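Local coordinates for protein eukaryotic initiation factor 4F subunit p150 (Saccharomyces cerevisiae, PDB 2VSO) that serves within eIF4F as a scaffold that assembles the translation apparatus at the mRNA cap, this piece being its eIF4A-binding middle domain, at residues E29-D32 and K33-E37; C87-P90 and H91-S94; A166-A169 and K170-G173; I180-L183 and Y184-N187; T213-S216 and V217-L221. All blocks are in the same frame, centred on the assembly; numbering follows the deposited sequence.

Contact 1. Residues E29-D32 and K33-E37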
loop_
_atom_site.group_PDB
_atom_site.type_symbol
_atom_site.label_atom_id
_atom_site.label_comp_id
_atom_site.label_asym_id
_atom_site.label_seq_id
_atom_site.Cartn_x
_atom_site.Cartn_y
_atom_site.Cartn_z
ATOM N N GLU C 29 2.614 37.078 -18.121
ATOM C CA GLU C 29 2.107 36.776 -16.779
ATOM C C GLU C 29 3.208 36.562 -15.737
ATOM O O GLU C 29 4.194 35.872 -15.992
ATOM C CB GLU C 29 1.172 35.569 -16.796
ATOM C CG GLU C 29 0.672 35.204 -15.411
ATOM C CD GLU C 29 -0.550 34.315 -15.441
ATOM O OE1 GLU C 29 -0.825 33.708 -16.500
ATOM O OE2 GLU C 29 -1.235 34.227 -14.400
ATOM N N LEU C 30 3.017 37.144 -14.557
ATOM C CA LEU C 30 4.009 37.104 -13.485
ATOM C C LEU C 30 3.384 36.579 -12.197
ATOM O O LEU C 30 2.189 36.765 -11.961
ATOM C CB LEU C 30 4.583 38.506 -13.264
ATOM C CG LEU C 30 5.268 38.889 -11.948
ATOM C CD1 LEU C 30 5.989 40.246 -12.094
ATOM C CD2 LEU C 30 4.287 38.942 -10.784
ATOM N N LEU C 31 4.195 35.942 -11.356
ATOM C CA LEU C 31 3.698 35.370 -10.108
ATOM C C LEU C 31 4.613 35.630 -8.922
ATOM O O LEU C 31 5.793 35.291 -8.954
ATOM C CB LEU C 31 3.499 33.861 -10.260
ATOM C CG LEU C 31 2.538 33.501 -11.384
ATOM C CD1 LEU C 31 2.705 32.045 -11.775
ATOM C CD2 LEU C 31 1.132 33.803 -10.936
ATOM N N ASP C 32 4.056 36.208 -7.864
ATOM C CA ASP C 32 4.789 36.369 -6.609
ATOM C C ASP C 32 4.995 35.020 -5.917
ATOM O O ASP C 32 4.325 34.050 -6.253
ATOM C CB ASP C 32 4.055 37.347 -5.684
ATOM C CG ASP C 32 2.571 37.043 -5.570
ATOM O OD1 ASP C 32 2.216 35.846 -5.594
ATOM O OD2 ASP C 32 1.763 37.996 -5.457
ATOM N N LYS C 33 5.928 34.964 -4.967
ATOM C CA LYS C 33 6.224 33.746 -4.205
ATOM C C LYS C 33 4.995 32.890 -3.926
ATOM O O LYS C 33 4.930 31.740 -4.352
ATOM C CB LYS C 33 6.898 34.087 -2.872
ATOM C CG LYS C 33 8.376 34.391 -2.977
ATOM C CD LYS C 33 8.992 34.589 -1.598
ATOM C CE LYS C 33 8.794 33.357 -0.726
ATOM N NZ LYS C 33 9.626 33.422 0.509
ATOM N N ASP C 34 4.034 33.458 -3.201
ATOM C CA ASP C 34 2.805 32.761 -2.823
ATOM C C ASP C 34 2.082 32.166 -4.019
ATOM O O ASP C 34 1.773 30.978 -4.031
ATOM C CB ASP C 34 1.858 33.722 -2.110
ATOM C CG ASP C 34 0.773 33.009 -1.337
ATOM O OD1 ASP C 34 -0.425 33.249 -1.617
ATOM O OD2 ASP C 34 1.126 32.210 -0.441
ATOM N N GLU C 35 1.800 32.992 -5.020
ATOM C CA GLU C 35 1.120 32.525 -6.225
ATOM C C GLU C 35 1.870 31.391 -6.922
ATOM O O GLU C 35 1.263 30.585 -7.637
ATOM C CB GLU C 35 0.889 33.685 -7.196
ATOM C CG GLU C 35 -0.250 34.607 -6.788
ATOM C CD GLU C 35 -0.376 35.822 -7.686
ATOM O OE1 GLU C 35 0.542 36.059 -8.500
ATOM O OE2 GLU C 35 -1.389 36.542 -7.574
ATOM N N VAL C 36 3.189 31.337 -6.709
ATOM C CA VAL C 36 4.031 30.288 -7.290
ATOM C C VAL C 36 4.134 29.039 -6.403
ATOM O O VAL C 36 4.476 27.965 -6.885
ATOM C CB VAL C 36 5.452 30.798 -7.630
ATOM C CG1 VAL C 36 6.480 29.657 -7.560
ATOM C CG2 VAL C 36 5.461 31.436 -9.004
ATOM N N GLU C 37 3.855 29.178 -5.110
ATOM C CA GLU C 37 3.822 28.018 -4.231
ATOM C C GLU C 37 2.449 27.352 -4.296
ATOM O O GLU C 37 2.318 26.143 -4.086
ATOM C CB GLU C 37 4.166 28.400 -2.788
ATOM C CG GLU C 37 5.652 28.394 -2.501
ATOM C CD GLU C 37 5.982 28.908 -1.111
ATOM O OE1 GLU C 37 5.130 28.748 -0.208
ATOM O OE2 GLU C 37 7.094 29.465 -0.926
#
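Asp32 and Glu35 meet with their side chains slanting past each other at the start of helix 33-45, their carboxylate planes 46° apart. Asp32 is the N-cap. With CG set between its own backbone N and carbonyl carbon (chi1 48°), OD1 is brought round to accept from Glu35 N at 2.9 Å, a capping bond with an N-H...O angle of 155° that enters nearly along the C-O axis of OD1. Asp32 O closes the first turn, taking Val36 N at 3.0 Å. Leu31 runs about perpendicular to Glu35, and branch CD2 lies 3.4 Å from Glu35 OE1 and 3.7 Å from Glu35 CB. Leu31 CB itself lies 3.4 Å from Val36 CG2. An apolar pair joining the residue before the N-cap to the fourth residue after it is a hydrophobic staple, and here it accompanies the cap. Val36 also offers its carbonyl in a weak hydrogen bond to Gln81, a link to helix 73-88. The two carboxylates approach to 3.4 Å (Asp32 OD1 to Glu35 OE1) without a shared bond; their mutual repulsion is probably eased by the positive end of the helix dipole and by the N-H that OD1 receives.

Contact 2. Residues C87-P90 and H91-S94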
loop_
_atom_site.group_PDB
_atom_site.type_symbol
_atom_site.label_atom_id
_atom_site.label_comp_id
_atom_site.label_asym_id
_atom_site.label_seq_id
_atom_site.Cartn_x
_atom_site.Cartn_y
_atom_site.Cartn_z
ATOM N N CYS C 87 10.628 14.245 -1.698
ATOM C CA CYS C 87 11.118 13.746 -0.414
ATOM C C CYS C 87 10.005 13.272 0.528
ATOM O O CYS C 87 10.267 12.487 1.437
ATOM C CB CYS C 87 11.945 14.840 0.281
ATOM S SG CYS C 87 13.475 15.262 -0.593
ATOM N N ASP C 88 8.776 13.755 0.322
ATOM C CA ASP C 88 7.638 13.380 1.175
ATOM C C ASP C 88 6.719 12.337 0.531
ATOM O O ASP C 88 5.835 11.778 1.185
ATOM C CB ASP C 88 6.796 14.611 1.520
ATOM C CG ASP C 88 7.498 15.548 2.465
ATOM O OD1 ASP C 88 7.439 16.772 2.236
ATOM O OD2 ASP C 88 8.113 15.064 3.436
ATOM N N GLU C 89 6.911 12.109 -0.761
ATOM C CA GLU C 89 6.067 11.207 -1.524
ATOM C C GLU C 89 6.938 10.246 -2.319
ATOM O O GLU C 89 6.837 10.179 -3.539
ATOM C CB GLU C 89 5.090 11.987 -2.425
ATOM C CG GLU C 89 4.147 12.873 -1.618
ATOM C CD GLU C 89 3.001 13.507 -2.432
ATOM O OE1 GLU C 89 2.118 14.161 -1.817
ATOM O OE2 GLU C 89 2.976 13.364 -3.674
ATOM N N PRO C 90 7.783 9.483 -1.603
ATOM C CA PRO C 90 8.769 8.536 -2.130
ATOM C C PRO C 90 8.176 7.616 -3.173
ATOM O O PRO C 90 8.864 7.250 -4.124
ATOM C CB PRO C 90 9.147 7.711 -0.898
ATOM C CG PRO C 90 8.899 8.608 0.239
ATOM C CD PRO C 90 7.695 9.404 -0.134
ATOM N N HIS C 91 6.919 7.234 -2.984
ATOM C CA HIS C 91 6.262 6.329 -3.910
ATOM C C HIS C 91 6.259 6.903 -5.322
ATOM O O HIS C 91 6.169 6.164 -6.300
ATOM C CB HIS C 91 4.831 6.015 -3.453
ATOM C CG HIS C 91 4.150 4.973 -4.281
ATOM N ND1 HIS C 91 4.420 3.624 -4.156
ATOM C CD2 HIS C 91 3.217 5.074 -5.259
ATOM C CE1 HIS C 91 3.682 2.945 -5.013
ATOM N NE2 HIS C 91 2.943 3.802 -5.698
ATOM N N TRP C 92 6.363 8.225 -5.425
ATOM C CA TRP C 92 6.419 8.869 -6.730
ATOM C C TRP C 92 7.773 9.532 -7.068
ATOM O O TRP C 92 7.895 10.179 -8.103
ATOM C CB TRP C 92 5.268 9.852 -6.872
ATOM C CG TRP C 92 3.945 9.175 -6.915
ATOM C CD1 TRP C 92 3.562 8.190 -7.782
ATOM C CD2 TRP C 92 2.810 9.419 -6.069
ATOM N NE1 TRP C 92 2.268 7.816 -7.531
ATOM C CE2 TRP C 92 1.781 8.558 -6.472
ATOM C CE3 TRP C 92 2.566 10.291 -4.999
ATOM C CZ2 TRP C 92 0.536 8.526 -5.864
ATOM C CZ3 TRP C 92 1.331 10.263 -4.393
ATOM C CH2 TRP C 92 0.333 9.389 -4.824
ATOM N N SER C 93 8.782 9.349 -6.214
ATOM C CA SER C 93 10.127 9.881 -6.461
ATOM C C SER C 93 10.579 9.835 -7.923
ATOM O O SER C 93 11.287 10.737 -8.374
ATOM C CB SER C 93 11.186 9.174 -5.601
ATOM O OG SER C 93 11.597 9.947 -4.479
ATOM N N SER C 94 10.176 8.804 -8.660
ATOM C CA SER C 94 10.771 8.521 -9.969
ATOM C C SER C 94 10.031 9.262 -11.067
ATOM O O SER C 94 10.587 9.586 -12.119
ATOM C CB SER C 94 10.776 7.014 -10.255
ATOM O OG SER C 94 9.485 6.588 -10.644
#
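Glu89 runs up to the benzo edge of Trp92, three residues on. Its CB stands 4.0 Å from Trp92 CE3; the chain then runs extended, bringing CD to 4.1 Å from that same CE3 and OE2 to 3.4 Å from it. OE2 sits at the rim of the indole, near the ring plane, while the carboxylate as a whole is turned 62° against it. This oxygen also accepts from Tyr96 OH and forms a salt bridge with a basic side chain of another protein chain, probably eIF4A; a basic side chain of that partner makes a cation-pi contact with Trp92. The stretch is the tight connection between helix 73-88 and helix 93-106 of the all-helical MIF4G domain. A glutamine in place of Glu89 would probably leave the partner's basic group without its counter-charge. Backbone bonds shape the turn: Trp92 N donates to Glu89 O at 2.8 Å, and Ser93 N to Pro90 O at 3.0 Å. Trp92 is the N-cap of the second helix. Its indole carries His91 CD2 over one face, 3.7 Å above the plane and offset toward the rim, and His91 NE2 makes a weak hydrogen bond to the backbone of the other chain.

Contact 3. Residues A166-A169 and K170-G173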
loop_
_atom_site.group_PDB
_atom_site.type_symbol
_atom_site.label_atom_id
_atom_site.label_comp_id
_atom_site.label_asym_id
_atom_site.label_seq_id
_atom_site.Cartn_x
_atom_site.Cartn_y
_atom_site.Cartn_z
ATOM N N ALA C 166 11.206 14.382 14.204
ATOM C CA ALA C 166 12.449 13.665 13.927
ATOM C C ALA C 166 12.235 12.326 13.199
ATOM O O ALA C 166 13.168 11.766 12.616
ATOM C CB ALA C 166 13.243 13.465 15.207
ATOM N N ALA C 167 11.011 11.811 13.239
ATOM C CA ALA C 167 10.658 10.677 12.403
ATOM C C ALA C 167 10.475 11.188 10.980
ATOM O O ALA C 167 10.752 10.494 10.009
ATOM C CB ALA C 167 9.387 10.041 12.899
ATOM N N SER C 168 10.001 12.422 10.872
ATOM C CA SER C 168 9.831 13.076 9.582
ATOM C C SER C 168 11.171 13.544 9.000
ATOM O O SER C 168 11.361 13.572 7.784
ATOM C CB SER C 168 8.867 14.250 9.719
ATOM O OG SER C 168 7.629 13.805 10.241
ATOM N N ALA C 169 12.093 13.910 9.884
ATOM C CA ALA C 169 13.450 14.225 9.489
ATOM C C ALA C 169 14.165 13.056 8.816
ATOM O O ALA C 169 14.895 13.240 7.837
ATOM C CB ALA C 169 14.229 14.679 10.685
ATOM N N LYS C 170 13.977 11.858 9.351
ATOM C CA LYS C 170 14.639 10.686 8.798
ATOM C C LYS C 170 13.879 10.282 7.553
ATOM O O LYS C 170 14.455 10.077 6.489
ATOM C CB LYS C 170 14.657 9.547 9.818
ATOM C CG LYS C 170 15.292 8.265 9.327
ATOM C CD LYS C 170 15.366 7.239 10.444
ATOM C CE LYS C 170 15.819 5.894 9.934
ATOM N NZ LYS C 170 15.431 4.817 10.879
ATOM N N ARG C 171 12.569 10.196 7.684
ATOM C CA ARG C 171 11.739 9.816 6.562
ATOM C C ARG C 171 12.109 10.684 5.347
ATOM O O ARG C 171 12.384 10.171 4.258
ATOM C CB ARG C 171 10.262 9.927 6.951
ATOM C CG ARG C 171 9.299 9.872 5.800
ATOM C CD ARG C 171 7.887 10.205 6.250
ATOM N NE ARG C 171 7.689 11.642 6.428
ATOM C CZ ARG C 171 7.205 12.455 5.491
ATOM N NH1 ARG C 171 6.862 11.978 4.300
ATOM N NH2 ARG C 171 7.062 13.749 5.747
ATOM N N ARG C 172 12.162 11.997 5.554
ATOM C CA ARG C 172 12.428 12.939 4.467
ATOM C C ARG C 172 13.857 12.851 3.947
ATOM O O ARG C 172 14.090 12.952 2.750
ATOM C CB ARG C 172 12.101 14.370 4.896
ATOM C CG ARG C 172 10.613 14.621 5.052
ATOM C CD ARG C 172 10.330 16.015 5.571
ATOM N NE ARG C 172 8.906 16.219 5.817
ATOM C CZ ARG C 172 8.398 17.321 6.358
ATOM N NH1 ARG C 172 9.203 18.316 6.712
ATOM N NH2 ARG C 172 7.090 17.430 6.548
ATOM N N GLY C 173 14.814 12.664 4.843
ATOM C CA GLY C 173 16.180 12.425 4.417
ATOM C C GLY C 173 16.278 11.200 3.522
ATOM O O GLY C 173 16.829 11.273 2.425
#
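Arg172 N donates to Ser168 O at 2.8 Å, the shortest of the four backbone bonds here. Arg171 N to Ala167 O and Gly173 N to Ala169 O, both 3.0 Å, continue the i to i+4 ladder, whereas Lys170 N to Ala166 O is stretched to 3.4 Å and weak. Side-chain van der Waals contacts lie alongside this ladder. With its CG beside the backbone N (chi1 -70°), the extended Arg172 chain passes the carbonyl it is bonded to, CD lying 3.5 Å from Ser168 O. The guanidinium of Arg172 then has Ser168 CB over one face, with NE 4.4 Å away, while that of Arg171 turns its edge to Ser168 CA. Arg171 is bent at chi3 (78°), and one face of its guanidinium takes Arg172 CG, 3.7 Å above the plane and offset toward the rim.

These turns belong to helix 163-185 of the MIF4G domain, whose one flank here gathers two arginines toward helix 73-88. The ionic part is shared: Arg171 NH2 and Arg172 NE both form salt bridges to Asp88 OD2, and the shared carboxylate probably offsets the closeness of the two positive groups. Other polar ends are paired away from this cluster, Ser168 OG with Tyr164 O one turn earlier, and Lys170 NZ, at the end of a fully extended chain, with Ser210 OG and Asp143 O.

Contact 4. Residues I180-L183 and Y184-N187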
loop_
_atom_site.group_PDB
_atom_site.type_symbol
_atom_site.label_atom_id
_atom_site.label_comp_id
_atom_site.label_asym_id
_atom_site.label_seq_id
_atom_site.Cartn_x
_atom_site.Cartn_y
_atom_site.Cartn_z
ATOM N N ILE C 180 17.598 11.208 -5.080
ATOM C CA ILE C 180 18.915 11.293 -5.680
ATOM C C ILE C 180 19.110 10.136 -6.648
ATOM O O ILE C 180 19.608 10.330 -7.768
ATOM C CB ILE C 180 20.036 11.182 -4.632
ATOM C CG1 ILE C 180 19.958 12.301 -3.596
ATOM C CG2 ILE C 180 21.388 11.137 -5.313
ATOM C CD1 ILE C 180 19.919 13.670 -4.163
ATOM N N GLY C 181 18.736 8.930 -6.196
ATOM C CA GLY C 181 18.974 7.705 -6.941
ATOM C C GLY C 181 18.236 7.683 -8.266
ATOM O O GLY C 181 18.708 7.130 -9.246
ATOM N N PHE C 182 17.064 8.298 -8.284
ATOM C CA PHE C 182 16.277 8.446 -9.500
ATOM C C PHE C 182 16.726 9.586 -10.424
ATOM O O PHE C 182 16.459 9.561 -11.616
ATOM C CB PHE C 182 14.800 8.598 -9.146
ATOM C CG PHE C 182 14.143 7.307 -8.732
ATOM C CD1 PHE C 182 13.315 7.255 -7.621
ATOM C CD2 PHE C 182 14.359 6.141 -9.456
ATOM C CE1 PHE C 182 12.711 6.064 -7.240
ATOM C CE2 PHE C 182 13.749 4.935 -9.086
ATOM C CZ PHE C 182 12.927 4.895 -7.977
ATOM N N LEU C 183 17.408 10.582 -9.873
ATOM C CA LEU C 183 17.965 11.658 -10.674
ATOM C C LEU C 183 19.268 11.191 -11.309
ATOM O O LEU C 183 19.527 11.425 -12.481
ATOM C CB LEU C 183 18.236 12.871 -9.786
ATOM C CG LEU C 183 17.036 13.468 -9.062
ATOM C CD1 LEU C 183 17.480 14.472 -8.025
ATOM C CD2 LEU C 183 16.058 14.079 -10.043
ATOM N N TYR C 184 20.093 10.539 -10.504
ATOM C CA TYR C 184 21.348 9.988 -10.970
ATOM C C TYR C 184 21.103 9.049 -12.143
ATOM O O TYR C 184 21.826 9.082 -13.132
ATOM C CB TYR C 184 22.046 9.250 -9.820
ATOM C CG TYR C 184 23.286 8.472 -10.217
ATOM C CD1 TYR C 184 23.267 7.073 -10.261
ATOM C CD2 TYR C 184 24.474 9.125 -10.541
ATOM C CE1 TYR C 184 24.401 6.337 -10.621
ATOM C CE2 TYR C 184 25.614 8.400 -10.905
ATOM C CZ TYR C 184 25.565 7.005 -10.950
ATOM O OH TYR C 184 26.675 6.283 -11.302
ATOM N N ARG C 185 20.061 8.233 -12.029
ATOM C CA ARG C 185 19.764 7.221 -13.033
ATOM C C ARG C 185 19.371 7.802 -14.393
ATOM O O ARG C 185 19.587 7.177 -15.427
ATOM C CB ARG C 185 18.670 6.299 -12.528
ATOM C CG ARG C 185 18.536 5.035 -13.331
ATOM C CD ARG C 185 17.113 4.817 -13.754
ATOM N NE ARG C 185 16.354 3.993 -12.831
ATOM C CZ ARG C 185 15.025 3.916 -12.837
ATOM N NH1 ARG C 185 14.320 4.632 -13.708
ATOM N NH2 ARG C 185 14.398 3.130 -11.970
ATOM N N LEU C 186 18.781 8.991 -14.388
ATOM C CA LEU C 186 18.462 9.691 -15.628
ATOM C C LEU C 186 19.608 10.606 -16.047
ATOM O O LEU C 186 19.463 11.385 -16.979
ATOM C CB LEU C 186 17.201 10.531 -15.466
ATOM C CG LEU C 186 15.891 9.887 -15.023
ATOM C CD1 LEU C 186 14.913 10.977 -14.658
ATOM C CD2 LEU C 186 15.312 9.017 -16.106
ATOM N N ASN C 187 20.737 10.513 -15.349
ATOM C CA ASN C 187 21.904 11.342 -15.642
ATOM C C ASN C 187 21.611 12.838 -15.453
ATOM O O ASN C 187 22.071 13.687 -16.224
ATOM C CB ASN C 187 22.446 11.050 -17.047
ATOM C CG ASN C 187 22.767 9.578 -17.251
ATOM O OD1 ASN C 187 23.544 8.993 -16.498
ATOM N ND2 ASN C 187 22.170 8.971 -18.277
#
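A Schellman motif ends helix 163-185 here, joining Leu183 to the turn through Leu186 and Asn187. Asn187, with positive phi (62°), is its C-prime residue: Asn187 N bonds to Tyr184 O at 2.9 Å, and Leu188 N closes back on Leu183 O. Leu183 O also takes a weak bond from Leu186 N. Before the turn the helix is regular, Tyr184 N giving a nearly straight bond to Ile180 O at 2.8 Å, while Arg185 N bonds to Gly181 O at 3.3 Å.

The main side-chain pair is Phe182 with Arg185. They run side by side in the same direction, yet their flat groups stand 80° apart. The guanidinium offers a face to the phenyl rim, with CD2 of Phe182 3.9 Å above its plane; seen from the ring, Arg185 NH2 is at the edge near the ring plane, 3.5 Å from CE2. Bends at chi2 and chi3 (-93°) bring the guanidinium alongside the ring. Leu186 CG packs against the carbonyl of Phe182, 3.5 Å from its O. An alanine at Phe182 is likely to leave the Arg185 guanidinium free to swing and to open a gap against Ala97 of helix 93-106 and Thr223 of helix 211-228. Tyr184 meets Met194 and Val224, and its OH bonds to Asp231.

Because NH2 lies at the ring edge and not over the pi face, the geometry fits van der Waals contact rather than a cation-pi stack, with the guanidinium of the exposed Arg185 lying along the Phe182 rim.

Contact 5. Residues T213-S216 and V217-L221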
loop_
_atom_site.group_PDB
_atom_site.type_symbol
_atom_site.label_atom_id
_atom_site.label_comp_id
_atom_site.label_asym_id
_atom_site.label_seq_id
_atom_site.Cartn_x
_atom_site.Cartn_y
_atom_site.Cartn_z
ATOM N N THR C 213 16.851 2.273 7.131
ATOM C CA THR C 213 18.099 2.627 6.466
ATOM C C THR C 213 18.575 1.524 5.528
ATOM O O THR C 213 18.923 1.788 4.377
ATOM C CB THR C 213 19.200 2.976 7.491
ATOM O OG1 THR C 213 18.928 4.267 8.045
ATOM C CG2 THR C 213 20.549 3.012 6.834
ATOM N N LEU C 214 18.576 0.294 6.035
ATOM C CA LEU C 214 18.931 -0.897 5.264
ATOM C C LEU C 214 18.017 -1.082 4.064
ATOM O O LEU C 214 18.461 -1.426 2.975
ATOM C CB LEU C 214 18.815 -2.128 6.153
ATOM C CG LEU C 214 19.881 -2.297 7.218
ATOM C CD1 LEU C 214 19.351 -3.191 8.309
ATOM C CD2 LEU C 214 21.144 -2.856 6.576
ATOM N N GLU C 215 16.729 -0.894 4.299
ATOM C CA GLU C 215 15.732 -0.874 3.245
ATOM C C GLU C 215 16.164 0.110 2.166
ATOM O O GLU C 215 16.126 -0.187 0.977
ATOM C CB GLU C 215 14.399 -0.415 3.834
ATOM C CG GLU C 215 13.209 -0.667 2.952
ATOM C CD GLU C 215 12.717 -2.091 3.064
ATOM O OE1 GLU C 215 12.601 -2.756 2.011
ATOM O OE2 GLU C 215 12.459 -2.540 4.205
ATOM N N SER C 216 16.573 1.294 2.611
ATOM C CA SER C 216 16.936 2.394 1.736
ATOM C C SER C 216 18.127 2.048 0.852
ATOM O O SER C 216 18.101 2.314 -0.347
ATOM C CB SER C 216 17.246 3.635 2.572
ATOM O OG SER C 216 17.780 4.684 1.783
ATOM N N VAL C 217 19.162 1.457 1.452
ATOM C CA VAL C 217 20.378 1.072 0.743
ATOM C C VAL C 217 20.114 0.055 -0.353
ATOM O O VAL C 217 20.594 0.212 -1.476
ATOM C CB VAL C 217 21.445 0.489 1.690
ATOM C CG1 VAL C 217 22.819 0.739 1.125
ATOM C CG2 VAL C 217 21.352 1.144 3.039
ATOM N N VAL C 218 19.360 -0.991 -0.016
ATOM C CA VAL C 218 18.990 -2.026 -0.973
ATOM C C VAL C 218 18.284 -1.410 -2.164
ATOM O O VAL C 218 18.708 -1.590 -3.304
ATOM C CB VAL C 218 18.112 -3.142 -0.330
ATOM C CG1 VAL C 218 17.488 -4.004 -1.396
ATOM C CG2 VAL C 218 18.938 -3.998 0.627
ATOM N N GLU C 219 17.216 -0.669 -1.901
ATOM C CA GLU C 219 16.477 -0.025 -2.976
ATOM C C GLU C 219 17.364 0.864 -3.841
ATOM O O GLU C 219 17.206 0.888 -5.062
ATOM C CB GLU C 219 15.290 0.754 -2.435
ATOM C CG GLU C 219 14.242 -0.108 -1.768
ATOM C CD GLU C 219 13.203 0.717 -1.025
ATOM O OE1 GLU C 219 13.376 1.950 -0.938
ATOM O OE2 GLU C 219 12.216 0.136 -0.528
ATOM N N LEU C 220 18.301 1.578 -3.213
ATOM C CA LEU C 220 19.245 2.406 -3.952
ATOM C C LEU C 220 20.188 1.565 -4.811
ATOM O O LEU C 220 20.344 1.799 -5.999
ATOM C CB LEU C 220 20.035 3.279 -2.988
ATOM C CG LEU C 220 20.955 4.335 -3.613
ATOM C CD1 LEU C 220 20.171 5.355 -4.446
ATOM C CD2 LEU C 220 21.722 5.021 -2.521
ATOM N N LEU C 221 20.802 0.562 -4.208
ATOM C CA LEU C 221 21.621 -0.370 -4.960
ATOM C C LEU C 221 20.858 -1.089 -6.086
ATOM O O LEU C 221 21.429 -1.420 -7.125
ATOM C CB LEU C 221 22.243 -1.383 -4.017
ATOM C CG LEU C 221 23.331 -0.791 -3.145
ATOM C CD1 LEU C 221 23.567 -1.685 -1.950
ATOM C CD2 LEU C 221 24.585 -0.609 -3.966
#
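Ser216 O accepts from Leu220 N at 3.0 Å. The neighbouring bonds of the same i to i+4 ladder are nearly straight: Val218 N to Leu214 O at 3.2 Å and Glu219 N to Glu215 O at 3.1 Å, each near 174° at the hydrogen. The side chains follow these carbonyls. Glu219, whose CG is beside its backbone N (chi1 -64°), lays that CG 3.3 Å from Glu215 O, then extends so that OE2 comes 3.7 Å from CG of Glu215 and 3.9 Å from its OE1. The two chains slant past each other with carboxylate planes 53° apart, and no bond joins these like charges. Glu215 is instead balanced through OE2, which forms a salt bridge to Arg265; Glu219 OE1 makes a long, weak ion pair with Arg178. Val218 CG2 fits against Leu214 O at 3.5 Å.

The contact lies largely in the N-terminal half of helix 211-228 of the MIF4G domain, a helix whose apolar side here is buried between its neighbours. Thr213 and Ser216 pack on Leu174 of helix 163-185, Leu220 meets Phe198 and Leu201 of helix 191-206, Leu214 and Val218 reach Ile266 and Leu270 of helix 264-278, and Leu221 touches Phe250 of helix 242-257.

Contacts 2 to 5 form a connected set, whereas contact 1 stands apart, its centre 24 Å from contact 2 and 37 Å from contact 5 on the opposite side of the chain's centre. Contacts 2 and 3 are tied by Asp88 OD2, 2.8 Å from Arg172 NE, and contacts 2 and 4 by packing of Ser93 CB on Phe182 CD1 at 3.5 Å. Helix 163-185 carries both contacts 3 and 4, their centres 21 Å apart. Contact 5 leans on it at either place: Lys170 CE lies 4.0 Å from Thr213 OG1, and Gly181 CA 3.6 Å from Leu220 CD1. Among the five, contact 2 alone touches the second protein chain, consistent with a place in the eIF4A-binding surface.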